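Side-chain contact in peptide synthetase NRPS type II-PCP (Streptomyces verticillus, PDB 4NEO), which is a small helical peptidyl carrier protein of the type II nonribosomal peptide synthetase kind, with a phosphopantetheine attachment domain: residues 65-68 against 69-73. Sequence-based numbering, arbitrary orientation.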
loop_
_atom_site.group_PDB
_atom_site.type_symbol
_atom_site.label_atom_id
_atom_site.label_comp_id
_atom_site.label_asym_id
_atom_site.label_seq_id
_atom_site.Cartn_x
_atom_site.Cartn_y
_atom_site.Cartn_z
ATOM N N LEU A 65 -6.181 5.110 8.725
ATOM C CA LEU A 65 -4.893 4.483 8.894
ATOM C C LEU A 65 -3.854 5.546 9.265
ATOM O O LEU A 65 -3.810 6.609 8.651
ATOM C CB LEU A 65 -4.435 3.914 7.577
ATOM C CG LEU A 65 -5.324 2.848 6.949
ATOM C CD1 LEU A 65 -4.851 2.623 5.537
ATOM C CD2 LEU A 65 -5.291 1.581 7.789
ATOM N N SER A 66 -2.987 5.210 10.211
ATOM C CA SER A 66 -1.857 6.030 10.556
ATOM C C SER A 66 -0.966 6.078 9.371
ATOM O O SER A 66 -0.835 5.113 8.569
ATOM C CB SER A 66 -1.136 5.476 11.801
ATOM O OG SER A 66 0.055 6.191 12.074
ATOM N N ILE A 67 -0.331 7.226 9.213
ATOM C CA ILE A 67 0.742 7.395 8.241
ATOM C C ILE A 67 1.934 6.429 8.549
ATOM O O ILE A 67 2.698 6.047 7.652
ATOM C CB ILE A 67 1.233 8.880 8.250
ATOM C CG1 ILE A 67 1.992 9.214 6.973
ATOM C CG2 ILE A 67 2.089 9.185 9.462
ATOM C CD1 ILE A 67 1.047 9.644 5.877
ATOM N N ARG A 68 2.058 6.035 9.811
ATOM C CA ARG A 68 3.047 5.019 10.226
ATOM C C ARG A 68 2.895 3.689 9.481
ATOM O O ARG A 68 3.841 2.944 9.367
ATOM C CB ARG A 68 2.890 4.706 11.704
ATOM C CG ARG A 68 3.277 5.760 12.654
ATOM C CD ARG A 68 2.826 5.281 14.024
ATOM N NE ARG A 68 3.025 6.306 14.991
ATOM C CZ ARG A 68 4.170 6.546 15.626
ATOM N NH1 ARG A 68 5.233 5.813 15.345
ATOM N NH2 ARG A 68 4.267 7.524 16.542
ATOM N N VAL A 69 1.723 3.406 8.954
ATOM C CA VAL A 69 1.508 2.158 8.284
ATOM C C VAL A 69 2.401 2.142 7.005
ATOM O O VAL A 69 3.185 1.218 6.806
ATOM C CB VAL A 69 0.054 1.932 7.994
ATOM C CG1 VAL A 69 -0.152 0.698 7.125
ATOM C CG2 VAL A 69 -0.774 1.837 9.292
ATOM N N LEU A 70 2.382 3.199 6.216
ATOM C CA LEU A 70 3.311 3.304 5.086
ATOM C C LEU A 70 4.751 3.463 5.557
ATOM O O LEU A 70 5.662 2.843 5.018
ATOM C CB LEU A 70 2.939 4.481 4.184
ATOM C CG LEU A 70 3.726 4.789 2.879
ATOM C CD1 LEU A 70 2.914 5.786 2.066
ATOM C CD2 LEU A 70 5.031 5.470 3.153
ATOM N N LEU A 71 4.977 4.364 6.511
ATOM C CA LEU A 71 6.337 4.794 6.797
ATOM C C LEU A 71 7.102 3.782 7.617
ATOM O O LEU A 71 8.315 3.843 7.647
ATOM C CB LEU A 71 6.387 6.163 7.480
ATOM C CG LEU A 71 5.910 7.336 6.598
ATOM C CD1 LEU A 71 5.899 8.634 7.422
ATOM C CD2 LEU A 71 6.815 7.463 5.379
ATOM N N GLU A 72 6.411 2.836 8.243
ATOM C CA GLU A 72 7.096 1.784 9.018
ATOM C C GLU A 72 7.186 0.453 8.254
ATOM O O GLU A 72 7.991 -0.411 8.591
ATOM C CB GLU A 72 6.415 1.591 10.387
ATOM C CG GLU A 72 6.697 2.792 11.279
ATOM C CD GLU A 72 6.020 2.701 12.642
ATOM O OE1 GLU A 72 5.350 1.679 12.910
ATOM O OE2 GLU A 72 6.162 3.678 13.416
ATOM N N THR A 73 6.376 0.288 7.212
ATOM C CA THR A 73 6.472 -0.922 6.404
ATOM C C THR A 73 7.316 -0.664 5.148
ATOM O O THR A 73 8.106 -1.492 4.783
ATOM C CB THR A 73 5.124 -1.448 5.998
ATOM O OG1 THR A 73 4.445 -0.457 5.196
ATOM C CG2 THR A 73 4.337 -1.858 7.199
HETATM O O HOH W 1 0.073 4.788 5.963
#
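Val69 N donates to Ser66 O over 3.1 Å. This bond closes the first turn of helix 67-73, the short helix before the last one, 76-86, in the helical bundle of this carrier protein. Ser66 caps its N-terminal end, and Ser66 OG accepts from Arg68 N at 3.0 Å. The Val69 branch CG2 lies against the same carbonyl, 3.4 Å from Ser66 O, and the side chain also touches His82 of helix 76-86. At Leu70 the backbone N-H donates a hydrogen bond to a water, which in turn donates to Ser66 O. The water thus links the cap residue to the amide four positions on. The Leu70 side chain is buried and packs on Phe40, Ile53 and Thr54. Leu71 N donates to Ile67 O, a regular i to i+4 helical link. One turn apart, the two side chains meet at an oblique angle, with Ile67 CG1 4.0 Å from Leu71 CD1. Leu71 also touches Phe40 and lies near a bound 2-(2-methoxyethoxy)ethanol. Glu72 N donates to Arg68 O at 2.8 Å. Their side chains run alongside each other in the same direction and form a salt bridge, Arg68 NH1 to Glu72 OE2, at 3.0 Å. OE2 comes to the guanidinium edge, in its plane, while the carboxylate is turned 70° from that plane. Arg68 reaches it with CG beside its backbone N (chi1 -70°) and the chain extended to NE. Thr73 OG1 turns back to donate to Val69 O over 2.6 Å. At the start of this short helix, Ser66 OG and the water therefore serve two amides of the first turn, and the exposed Arg68–Glu72 pair probably adds a modest electrostatic tie between successive turns.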